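Phosphate-binding protein PstS 2 (Streptococcus pneumoniae, PDB 4H1X) probably serves as the solute-binding component of the PstSACB ABC transporter, capturing phosphate outside the membrane for import into the cell. Local coordinates at residues A[12-23]-A[42-53]. Numbering follows the deposited sequence.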
ATOM      1  N   GLU A  12      -4.187  23.499   4.866  1.00 14.89           N
ATOM      2  CA  GLU A  12      -5.339  22.886   4.203  0.50 13.87           C
ATOM      3  C   GLU A  12      -5.049  21.388   4.101  1.00 15.72           C
ATOM      4  O   GLU A  12      -4.245  20.960   3.269  1.00 15.76           O
ATOM      5  CB  GLU A  12      -5.618  23.531   2.833  0.50 15.31           C
ATOM      6  CG  GLU A  12      -6.930  23.086   2.195  0.50 23.73           C
ATOM      7  CD  GLU A  12      -7.091  23.311   0.699  0.50 38.41           C
ATOM      8  OE1 GLU A  12      -6.400  24.193   0.137  0.50 20.68           O
ATOM      9  OE2 GLU A  12      -7.942  22.620   0.092  0.50 29.73           O
ATOM     10  N   VAL A  13      -5.642  20.602   5.006  1.00  9.92           N
ATOM     11  CA  VAL A  13      -5.414  19.162   5.038  1.00  9.54           C
ATOM     12  C   VAL A  13      -6.251  18.496   3.933  1.00 12.72           C
ATOM     13  O   VAL A  13      -7.471  18.673   3.876  1.00 12.39           O
ATOM     14  CB  VAL A  13      -5.745  18.583   6.446  1.00 12.96           C
ATOM     15  CG1 VAL A  13      -5.592  17.069   6.477  1.00 12.48           C
ATOM     16  CG2 VAL A  13      -4.868  19.249   7.537  1.00 13.18           C
ATOM     17  N   ILE A  14      -5.594  17.753   3.061  1.00 10.51           N
ATOM     18  CA  ILE A  14      -6.267  16.993   2.002  1.00 10.52           C
ATOM     19  C   ILE A  14      -6.335  15.547   2.458  1.00 14.35           C
ATOM     20  O   ILE A  14      -5.288  14.924   2.621  1.00 13.59           O
ATOM     21  CB  ILE A  14      -5.563  17.106   0.603  1.00 13.98           C
ATOM     22  CG1 ILE A  14      -5.235  18.574   0.168  1.00 15.75           C
ATOM     23  CG2 ILE A  14      -6.345  16.330  -0.489  1.00 14.64           C
ATOM     24  CD1 ILE A  14      -6.354  19.555   0.164  1.00 18.67           C
ATOM     25  N   SER A  15      -7.544  15.019   2.663  1.00 12.40           N
ATOM     26  CA  SER A  15      -7.718  13.618   3.056  1.00 12.01           C
ATOM     27  C   SER A  15      -8.221  12.798   1.870  1.00 14.40           C
ATOM     28  O   SER A  15      -8.898  13.336   0.986  1.00 13.40           O
ATOM     29  CB  SER A  15      -8.717  13.516   4.208  1.00 15.40           C
ATOM     30  OG  SER A  15      -9.102  12.170   4.434  1.00 20.42           O
ATOM     31  N   ARG A  16      -7.927  11.485   1.857  1.00 10.90           N
ATOM     32  CA  ARG A  16      -8.527  10.623   0.855  1.00 11.06           C
ATOM     33  C   ARG A  16      -9.960  10.302   1.318  1.00 15.08           C
ATOM     34  O   ARG A  16     -10.304  10.572   2.471  1.00 13.67           O
ATOM     35  CB  ARG A  16      -7.671   9.358   0.618  1.00 12.60           C
ATOM     36  CG  ARG A  16      -6.523   9.623  -0.364  1.00 14.20           C
ATOM     37  CD  ARG A  16      -6.995   9.904  -1.817  1.00 14.78           C
ATOM     38  NE  ARG A  16      -7.833   8.816  -2.328  1.00 17.20           N
ATOM     39  CZ  ARG A  16      -7.360   7.665  -2.787  1.00 24.26           C
ATOM     40  NH1 ARG A  16      -6.050   7.468  -2.883  1.00 14.79           N
ATOM     41  NH2 ARG A  16      -8.188   6.702  -3.154  1.00 19.04           N
ATOM     42  N   GLU A  17     -10.815   9.805   0.407  1.00 13.27           N
ATOM     43  CA  GLU A  17     -12.210   9.495   0.732  1.00 14.03           C
ATOM     44  C   GLU A  17     -12.317   8.350   1.738  1.00 17.66           C
ATOM     45  O   GLU A  17     -11.402   7.550   1.862  1.00 16.52           O
ATOM     46  CB  GLU A  17     -13.006   9.164  -0.552  1.00 15.59           C
ATOM     47  CG  GLU A  17     -12.772   7.775  -1.137  1.00 17.39           C
ATOM     48  CD  GLU A  17     -11.457   7.531  -1.850  1.00 19.85           C
ATOM     49  OE1 GLU A  17     -10.605   8.448  -1.887  1.00 16.53           O
ATOM     50  OE2 GLU A  17     -11.274   6.404  -2.362  1.00 16.40           O
ATOM     51  N   ASN A  18     -13.426   8.312   2.484  1.00 15.78           N
ATOM     52  CA  ASN A  18     -13.697   7.259   3.464  1.00 15.78           C
ATOM     53  C   ASN A  18     -13.691   5.894   2.769  1.00 17.50           C
ATOM     54  O   ASN A  18     -14.288   5.753   1.702  1.00 18.73           O
ATOM     55  CB  ASN A  18     -15.067   7.513   4.091  1.00 16.68           C
ATOM     56  CG  ASN A  18     -15.343   6.666   5.290  1.00 37.49           C
ATOM     57  OD1 ASN A  18     -15.626   5.469   5.182  1.00 29.90           O
ATOM     58  ND2 ASN A  18     -15.291   7.282   6.461  1.00 36.51           N
ATOM     59  N   GLY A  19     -12.985   4.935   3.346  1.00 13.74           N
ATOM     60  CA  GLY A  19     -12.868   3.594   2.778  1.00 14.40           C
ATOM     61  C   GLY A  19     -11.644   3.401   1.907  1.00 17.40           C
ATOM     62  O   GLY A  19     -11.341   2.268   1.528  1.00 17.55           O
ATOM     63  N   SER A  20     -10.924   4.502   1.567  1.00 13.66           N
ATOM     64  CA  SER A  20      -9.681   4.428   0.778  1.00 12.98           C
ATOM     65  C   SER A  20      -8.652   3.554   1.505  1.00 14.69           C
ATOM     66  O   SER A  20      -8.434   3.743   2.700  1.00 12.08           O
ATOM     67  CB  SER A  20      -9.102   5.823   0.561  1.00 14.36           C
ATOM     68  OG  SER A  20      -7.707   5.767   0.272  1.00 22.08           O
ATOM     69  N   GLY A  21      -8.013   2.626   0.795  1.00 14.29           N
ATOM     70  CA  GLY A  21      -6.979   1.793   1.414  1.00 13.98           C
ATOM     71  C   GLY A  21      -5.766   2.603   1.855  1.00 16.98           C
ATOM     72  O   GLY A  21      -5.200   2.344   2.919  1.00 15.71           O
ATOM     73  N   THR A  22      -5.383   3.623   1.060  1.00 13.65           N
ATOM     74  CA  THR A  22      -4.259   4.506   1.385  1.00 14.36           C
ATOM     75  C   THR A  22      -4.586   5.310   2.642  1.00 16.22           C
ATOM     76  O   THR A  22      -3.715   5.457   3.506  1.00 14.37           O
ATOM     77  CB  THR A  22      -3.901   5.394   0.190  1.00 22.79           C
ATOM     78  OG1 THR A  22      -3.536   4.550  -0.911  1.00 21.24           O
ATOM     79  CG2 THR A  22      -2.760   6.341   0.500  1.00 18.00           C
ATOM     80  N   ARG A  23      -5.859   5.766   2.772  1.00 13.36           N
ATOM     81  CA  ARG A  23      -6.292   6.480   3.982  1.00 11.96           C
ATOM     82  C   ARG A  23      -6.186   5.552   5.205  1.00 14.96           C
ATOM     83  O   ARG A  23      -5.695   5.971   6.246  1.00 13.72           O
ATOM     84  CB  ARG A  23      -7.724   6.989   3.831  1.00 11.93           C
ATOM     85  CG  ARG A  23      -8.239   7.642   5.129  1.00 13.54           C
ATOM     86  CD  ARG A  23      -9.541   8.365   4.871  1.00 19.00           C
ATOM     87  NE  ARG A  23     -10.150   8.860   6.113  1.00 21.71           N
ATOM     88  CZ  ARG A  23     -11.156   9.729   6.158  1.00 28.05           C
ATOM     89  NH1 ARG A  23     -11.679  10.209   5.035  1.00 18.29           N
ATOM     90  NH2 ARG A  23     -11.644  10.128   7.326  1.00 19.52           N
ATOM     91  N   ASP A  42     -11.407   7.239  13.672  1.00 31.83           N
ATOM     92  CA  ASP A  42     -10.521   7.934  12.731  1.00 28.93           C
ATOM     93  C   ASP A  42     -10.486   9.397  13.154  1.00 30.30           C
ATOM     94  O   ASP A  42     -11.473  10.117  12.961  1.00 30.75           O
ATOM     95  CB  ASP A  42     -11.001   7.772  11.272  1.00 29.58           C
ATOM     96  CG  ASP A  42     -10.084   8.370  10.208  1.00 29.03           C
ATOM     97  OD1 ASP A  42      -9.193   9.177  10.568  1.00 23.90           O
ATOM     98  OD2 ASP A  42     -10.272   8.049   9.008  1.00 29.80           O
ATOM     99  N   ASN A  43      -9.351   9.846  13.712  1.00 23.15           N
ATOM    100  CA  ASN A  43      -9.238  11.218  14.202  1.00 21.83           C
ATOM    101  C   ASN A  43      -8.791  12.231  13.120  1.00 21.85           C
ATOM    102  O   ASN A  43      -8.369  13.341  13.472  1.00 20.11           O
ATOM    103  CB  ASN A  43      -8.318  11.281  15.423  1.00 25.13           C
ATOM    104  CG  ASN A  43      -8.911  10.585  16.618  1.00 45.02           C
ATOM    105  OD1 ASN A  43      -8.428   9.535  17.054  1.00 38.76           O
ATOM    106  ND2 ASN A  43     -10.019  11.107  17.120  1.00 32.44           N
ATOM    107  N   THR A  44      -8.940  11.885  11.822  1.00 18.46           N
ATOM    108  CA  THR A  44      -8.608  12.804  10.716  1.00 17.19           C
ATOM    109  C   THR A  44      -9.310  14.138  10.959  1.00 19.53           C
ATOM    110  O   THR A  44     -10.514  14.147  11.247  1.00 18.81           O
ATOM    111  CB  THR A  44      -9.021  12.220   9.349  1.00 21.62           C
ATOM    112  OG1 THR A  44      -8.246  11.055   9.047  1.00 22.64           O
ATOM    113  CG2 THR A  44      -8.884  13.234   8.216  1.00 20.15           C
ATOM    114  N   ALA A  45      -8.565  15.251  10.855  1.00 16.51           N
ATOM    115  CA  ALA A  45      -9.100  16.601  11.059  1.00 16.69           C
ATOM    116  C   ALA A  45     -10.491  16.754  10.428  1.00 19.19           C
ATOM    117  O   ALA A  45     -10.683  16.388   9.263  1.00 16.47           O
ATOM    118  CB  ALA A  45      -8.156  17.633  10.484  1.00 17.73           C
ATOM    119  N   LYS A  46     -11.461  17.252  11.218  1.00 17.76           N
ATOM    120  CA  LYS A  46     -12.831  17.464  10.733  1.00 18.53           C
ATOM    121  C   LYS A  46     -12.884  18.597   9.687  1.00 18.73           C
ATOM    122  O   LYS A  46     -13.870  18.692   8.971  1.00 18.43           O
ATOM    123  CB  LYS A  46     -13.800  17.756  11.900  1.00 23.81           C
ATOM    124  CG  LYS A  46     -13.976  16.594  12.895  1.00 42.57           C
ATOM    125  CD  LYS A  46     -15.007  15.566  12.440  1.00 55.62           C
ATOM    126  CE  LYS A  46     -15.092  14.366  13.358  1.00 71.35           C
ATOM    127  NZ  LYS A  46     -15.801  14.674  14.630  1.00 83.69           N
ATOM    128  N   THR A  47     -11.819  19.424   9.581  1.00 14.45           N
ATOM    129  CA  THR A  47     -11.750  20.505   8.585  1.00 14.64           C
ATOM    130  C   THR A  47     -11.202  20.003   7.245  1.00 16.39           C
ATOM    131  O   THR A  47     -11.303  20.726   6.242  1.00 15.64           O
ATOM    132  CB  THR A  47     -10.854  21.650   9.083  1.00 22.09           C
ATOM    133  OG1 THR A  47      -9.523  21.155   9.297  1.00 22.11           O
ATOM    134  CG2 THR A  47     -11.401  22.331  10.326  1.00 24.03           C
ATOM    135  N   ALA A  48     -10.593  18.786   7.222  1.00 12.50           N
ATOM    136  CA  ALA A  48      -9.966  18.248   6.009  1.00 11.80           C
ATOM    137  C   ALA A  48     -10.942  18.118   4.849  1.00 14.07           C
ATOM    138  O   ALA A  48     -12.089  17.706   5.028  1.00 13.33           O
ATOM    139  CB  ALA A  48      -9.317  16.896   6.288  1.00 11.76           C
ATOM    140  N   VAL A  49     -10.502  18.525   3.658  1.00 11.40           N
ATOM    141  CA  VAL A  49     -11.326  18.361   2.449  1.00 11.67           C
ATOM    142  C   VAL A  49     -10.955  17.011   1.843  1.00 15.24           C
ATOM    143  O   VAL A  49      -9.871  16.481   2.102  1.00 16.02           O
ATOM    144  CB  VAL A  49     -11.229  19.534   1.440  1.00 14.47           C
ATOM    145  CG1 VAL A  49     -11.750  20.833   2.066  1.00 14.01           C
ATOM    146  CG2 VAL A  49      -9.787  19.705   0.928  1.00 13.53           C
ATOM    147  N   ILE A  50     -11.829  16.465   1.018  1.00 10.28           N
ATOM    148  CA  ILE A  50     -11.638  15.123   0.458  1.00 10.11           C
ATOM    149  C   ILE A  50     -11.291  15.134  -1.022  1.00 13.69           C
ATOM    150  O   ILE A  50     -11.930  15.850  -1.821  1.00 12.45           O
ATOM    151  CB  ILE A  50     -12.960  14.319   0.685  1.00 14.77           C
ATOM    152  CG1 ILE A  50     -13.429  14.343   2.167  1.00 17.59           C
ATOM    153  CG2 ILE A  50     -12.895  12.899   0.089  1.00 15.28           C
ATOM    154  CD1 ILE A  50     -12.419  13.764   3.257  1.00 17.00           C
ATOM    155  N   GLN A  51     -10.363  14.235  -1.392  1.00 10.47           N
ATOM    156  CA  GLN A  51      -9.993  13.931  -2.774  1.00 11.46           C
ATOM    157  C   GLN A  51     -10.187  12.405  -2.954  1.00 17.32           C
ATOM    158  O   GLN A  51      -9.864  11.623  -2.062  1.00 17.10           O
ATOM    159  CB  GLN A  51      -8.609  14.448  -3.145  1.00 13.03           C
ATOM    160  CG  GLN A  51      -8.642  15.971  -3.411  1.00 10.52           C
ATOM    161  CD  GLN A  51      -9.332  16.350  -4.711  1.00 16.32           C
ATOM    162  OE1 GLN A  51      -9.515  15.545  -5.650  1.00 16.00           O
ATOM    163  NE2 GLN A  51      -9.693  17.600  -4.808  1.00 14.37           N
ATOM    164  N   ASN A  52     -10.775  12.022  -4.088  1.00 17.91           N
ATOM    165  CA  ASN A  52     -11.181  10.644  -4.391  0.50 17.43           C
ATOM    166  C   ASN A  52     -10.083   9.769  -5.010  1.00 21.40           C
ATOM    167  O   ASN A  52     -10.321   8.566  -5.232  1.00 21.26           O
ATOM    168  CB  ASN A  52     -12.382  10.677  -5.340  0.50 18.59           C
ATOM    169  CG  ASN A  52     -12.112  11.458  -6.596  0.50 23.38           C
ATOM    170  OD1 ASN A  52     -11.983  12.682  -6.564  0.50 19.44           O
ATOM    171  ND2 ASN A  52     -11.954  10.764  -7.711  0.50 18.96           N
ATOM    172  N   SER A  53      -8.903  10.337  -5.310  1.00 15.72           N
ATOM    173  CA  SER A  53      -7.822   9.562  -5.940  1.00 15.22           C
ATOM    174  C   SER A  53      -6.457  10.180  -5.706  1.00 19.94           C
ATOM    175  O   SER A  53      -6.374  11.345  -5.305  1.00 17.21           O
ATOM    176  CB  SER A  53      -8.050   9.481  -7.452  1.00 18.10           C
ATOM    177  OG  SER A  53      -8.045  10.786  -8.016  1.00 21.34           O
TER
HETATM  178  O   HOH W   1      -7.785  21.566   7.063  1.00 26.72           O
HETATM  179  O   HOH W   2      -7.138  11.071   6.132  1.00 18.03           O
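S15 lies opposite I50 where strands 12-16 and 49-51 run parallel in the sheet of one lobe of this periplasmic-binding-protein fold, its backbone bonding to the flanking residues. S15 N gives a straight bond to V49 O (2.8 Å, 171°), and S15 O takes Q51 N at 2.9 Å; V49 N to V13 O begins the ladder, and E17 N adds a weak bond to Q51 O. On one face of the sheet I14 CD1 touches V49 CG2 at 3.5 Å, while I14 CG2 lies alongside Q51 CG. On the other, the S15 methylene meets A48 CB and I50 CD1, and I50 CG2 packs on E17 CA. Beyond the strands, R23 reaches out from helix 21-30 with its chain fully extended and grips D42 side-on: NE and NH2 both bond OD2, each 3.0 Å away, with guanidinium and carboxylate planes 81° apart. The other carboxylate oxygen, D42 OD1, closes an Asx turn by accepting T44 N and also takes T44 OG1, both from the same face, fixing the carboxylate's rotation. Water 2 donates to S15 OG and T44 OG1, tying strand to loop. Beside S53, R16 curls back through two successive kinks (the first at chi2, -68°), so that NE and NH2 each hold one E17 carboxylate oxygen. Its guanidinium is sandwiched between S20 OG and S53 CA, and NH2 also bonds a citrate, probably from the crystallisation liquor, that S20 and T22 bind as well, consistent with an anion-holding pocket at the N-terminus of helix 21-30. R16 O is gripped twice, by S15 OG at 2.8 Å and by R23 NH1 at 2.9 Å.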